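Local structure of early 35 kDa protein (Autographa californica nucleopolyhedrovirus, 1I3S) at residues A[65-70]-A[194-199]. The protein blocks host caspases and so suppresses the apoptosis that baculovirus infection sets off in insect cells, and also inhibits the host's antiviral RNA interference. The protein carries 1 engineered substitution. Residues are numbered along the deposited sequence; the frame is centred on the assembly and turned at random.
Sequences RIKSKP and DVVAYV. Engineered in segment 65-70: Pro70 (natural residue Val).
Pro70 sits over strand 194-199 where helix 65-70 crosses it at 90°, the two axes 7.2 Å apart at their nearest. Its pyrrolidine ring makes the apolar heart of the contact: CB lies 4.1 Å from CB of Val196, and CG reaches CB of Tyr198 at 4.4 Å, while the same CG rests on the carbonyl O of Ala197 between them. Pro70 is engineered, replacing a valine; lacking an N-H, its nitrogen makes no bond to the preceding helical turn, and the helix is kinked there. Val196, beta-branched, suits the extended backbone of a strand, and its compact side chain points toward the helix. One of its methyls, CG2, meets CG of Lys67 at 4.2 Å.

Aliphatic carbon against aromatic carbon makes the second patch. With CG anti to the backbone N (chi1 179°), the Tyr198 ring lies beside the first carbons of Lys69. CB of Lys69 approaches CD2 of the ring obliquely at 3.8 Å; the chain then bends at chi2 (50°) and its end leads away from the strand.

The Lys67 ammonium turns to Asp71, later in the same helix, in a salt bridge. Helix 61-75 is thus seated on strand 191-200 of the large mixed sheet, flanked by parallel strand 13-21 and antiparallel strand 276-282, through van der Waals and hydrophobic contact, with lysine methylenes extending the apolar surface.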
ATOM      1  N   ARG A  65       2.015  -8.876  12.477  1.00 33.40           N
ATOM      2  CA  ARG A  65       2.254 -10.149  11.811  1.00 34.50           C
ATOM      3  C   ARG A  65       2.497  -9.894  10.340  1.00 33.49           C
ATOM      4  O   ARG A  65       3.540 -10.315   9.802  1.00 35.42           O
ATOM      5  CB  ARG A  65       1.061 -11.090  12.023  1.00 38.33           C
ATOM      6  CG  ARG A  65       1.122 -11.875  13.336  1.00 45.94           C
ATOM      7  CD  ARG A  65      -0.235 -12.489  13.807  1.00 53.15           C
ATOM      8  NE  ARG A  65      -1.088 -13.033  12.736  1.00 59.16           N
ATOM      9  CZ  ARG A  65      -0.656 -13.679  11.646  1.00 61.19           C
ATOM     10  NH1 ARG A  65       0.645 -13.876  11.448  1.00 61.55           N
ATOM     11  NH2 ARG A  65      -1.533 -14.144  10.750  1.00 61.62           N
ATOM     12  N   ILE A  66       1.575  -9.187   9.675  1.00 31.17           N
ATOM     13  CA  ILE A  66       1.682  -8.873   8.218  1.00 27.09           C
ATOM     14  C   ILE A  66       2.845  -8.035   7.885  1.00 26.92           C
ATOM     15  O   ILE A  66       3.591  -8.341   6.958  1.00 26.41           O
ATOM     16  CB  ILE A  66       0.440  -8.137   7.711  1.00 26.61           C
ATOM     17  CG1 ILE A  66      -0.788  -9.017   7.896  1.00 24.65           C
ATOM     18  CG2 ILE A  66       0.596  -7.766   6.238  1.00 23.12           C
ATOM     19  CD1 ILE A  66      -2.048  -8.217   7.957  1.00 23.50           C
ATOM     20  N   LYS A  67       3.022  -6.945   8.617  1.00 27.84           N
ATOM     21  CA  LYS A  67       4.162  -6.020   8.378  1.00 27.81           C
ATOM     22  C   LYS A  67       5.527  -6.650   8.453  1.00 29.29           C
ATOM     23  O   LYS A  67       6.450  -6.297   7.693  1.00 32.18           O
ATOM     24  CB  LYS A  67       4.089  -4.879   9.375  1.00 24.88           C
ATOM     25  CG  LYS A  67       5.224  -3.889   9.285  1.00 24.14           C
ATOM     26  CD  LYS A  67       5.004  -2.746  10.253  1.00 21.09           C
ATOM     27  CE  LYS A  67       6.323  -2.078  10.608  1.00 21.28           C
ATOM     28  NZ  LYS A  67       7.064  -1.497   9.471  1.00 19.39           N
ATOM     29  N   SER A  68       5.693  -7.613   9.337  1.00 30.12           N
ATOM     30  CA  SER A  68       7.004  -8.231   9.524  1.00 30.20           C
ATOM     31  C   SER A  68       7.494  -8.915   8.328  1.00 30.15           C
ATOM     32  O   SER A  68       8.698  -8.972   8.091  1.00 32.43           O
ATOM     33  CB  SER A  68       6.939  -9.214  10.682  1.00 31.24           C
ATOM     34  OG  SER A  68       6.071 -10.285  10.349  1.00 36.53           O
ATOM     35  N   LYS A  69       6.587  -9.471   7.544  1.00 30.01           N
ATOM     36  CA  LYS A  69       6.978 -10.207   6.318  1.00 28.12           C
ATOM     37  C   LYS A  69       7.718  -9.406   5.284  1.00 26.85           C
ATOM     38  O   LYS A  69       8.820  -9.801   4.854  1.00 26.87           O
ATOM     39  CB  LYS A  69       5.743 -10.855   5.712  1.00 30.59           C
ATOM     40  CG  LYS A  69       5.533 -12.296   6.142  1.00 34.53           C
ATOM     41  CD  LYS A  69       5.609 -12.491   7.638  1.00 37.68           C
ATOM     42  CE  LYS A  69       5.668 -13.981   7.971  1.00 38.68           C
ATOM     43  NZ  LYS A  69       6.252 -14.196   9.327  1.00 42.38           N
ATOM     44  N   PRO A  70       7.142  -8.294   4.806  1.00 26.63           N
ATOM     45  CA  PRO A  70       7.910  -7.541   3.812  1.00 27.36           C
ATOM     46  C   PRO A  70       9.134  -6.947   4.483  1.00 29.10           C
ATOM     47  O   PRO A  70      10.259  -6.946   3.883  1.00 28.57           O
ATOM     48  CB  PRO A  70       6.936  -6.451   3.359  1.00 27.48           C
ATOM     49  CG  PRO A  70       5.599  -7.056   3.622  1.00 27.16           C
ATOM     50  CD  PRO A  70       5.781  -7.749   4.939  1.00 25.19           C
ATOM     51  N   ASP A 194       4.347   5.377   2.238  1.00 23.90           N
ATOM     52  CA  ASP A 194       4.754   4.658   3.447  1.00 23.10           C
ATOM     53  C   ASP A 194       3.768   3.557   3.566  1.00 20.64           C
ATOM     54  O   ASP A 194       2.753   3.661   4.275  1.00 18.96           O
ATOM     55  CB  ASP A 194       4.765   5.539   4.694  1.00 22.72           C
ATOM     56  CG  ASP A 194       5.452   4.843   5.867  1.00 26.72           C
ATOM     57  OD1 ASP A 194       6.124   3.802   5.631  1.00 25.98           O
ATOM     58  OD2 ASP A 194       5.328   5.331   7.018  1.00 29.24           O
ATOM     59  N   VAL A 195       4.048   2.489   2.832  1.00 19.63           N
ATOM     60  CA  VAL A 195       3.186   1.297   2.787  1.00 19.34           C
ATOM     61  C   VAL A 195       4.057   0.091   2.582  1.00 19.03           C
ATOM     62  O   VAL A 195       5.123   0.198   1.957  1.00 18.50           O
ATOM     63  CB  VAL A 195       2.154   1.438   1.603  1.00 20.51           C
ATOM     64  CG1 VAL A 195       2.889   1.630   0.295  1.00 18.28           C
ATOM     65  CG2 VAL A 195       1.255   0.232   1.514  1.00 18.25           C
ATOM     66  N   VAL A 196       3.665  -1.041   3.176  1.00 19.05           N
ATOM     67  CA  VAL A 196       4.366  -2.357   3.000  1.00 18.45           C
ATOM     68  C   VAL A 196       3.264  -3.255   2.581  1.00 19.27           C
ATOM     69  O   VAL A 196       2.084  -3.053   2.986  1.00 18.17           O
ATOM     70  CB  VAL A 196       4.969  -2.971   4.287  1.00 16.22           C
ATOM     71  CG1 VAL A 196       6.234  -2.285   4.650  1.00 17.80           C
ATOM     72  CG2 VAL A 196       3.978  -2.911   5.393  1.00 19.19           C
ATOM     73  N   ALA A 197       3.582  -4.263   1.775  1.00 19.27           N
ATOM     74  CA  ALA A 197       2.522  -5.159   1.304  1.00 19.60           C
ATOM     75  C   ALA A 197       2.970  -6.544   1.113  1.00 21.06           C
ATOM     76  O   ALA A 197       4.180  -6.827   0.919  1.00 21.38           O
ATOM     77  CB  ALA A 197       1.929  -4.621   0.009  1.00 17.80           C
ATOM     78  N   TYR A 198       1.998  -7.444   1.176  1.00 22.03           N
ATOM     79  CA  TYR A 198       2.228  -8.880   0.988  1.00 22.99           C
ATOM     80  C   TYR A 198       1.128  -9.354   0.089  1.00 23.49           C
ATOM     81  O   TYR A 198      -0.080  -9.320   0.447  1.00 25.40           O
ATOM     82  CB  TYR A 198       2.189  -9.576   2.338  1.00 23.01           C
ATOM     83  CG  TYR A 198       2.378 -11.053   2.254  1.00 24.68           C
ATOM     84  CD1 TYR A 198       1.384 -11.875   1.710  1.00 24.10           C
ATOM     85  CD2 TYR A 198       3.552 -11.649   2.736  1.00 25.02           C
ATOM     86  CE1 TYR A 198       1.559 -13.267   1.652  1.00 26.26           C
ATOM     87  CE2 TYR A 198       3.742 -13.024   2.678  1.00 25.75           C
ATOM     88  CZ  TYR A 198       2.749 -13.826   2.133  1.00 27.35           C
ATOM     89  OH  TYR A 198       2.980 -15.178   2.012  1.00 32.88           O
ATOM     90  N   VAL A 199       1.494  -9.771  -1.111  1.00 22.39           N
ATOM     91  CA  VAL A 199       0.483 -10.237  -2.091  1.00 20.92           C
ATOM     92  C   VAL A 199       0.890 -11.586  -2.588  1.00 21.83           C
ATOM     93  O   VAL A 199       1.944 -11.695  -3.259  1.00 22.33           O
ATOM     94  CB  VAL A 199       0.399  -9.247  -3.322  1.00 20.83           C
ATOM     95  CG1 VAL A 199      -0.661  -9.698  -4.307  1.00 18.85           C
ATOM     96  CG2 VAL A 199       0.063  -7.835  -2.858  1.00 18.96           C
TER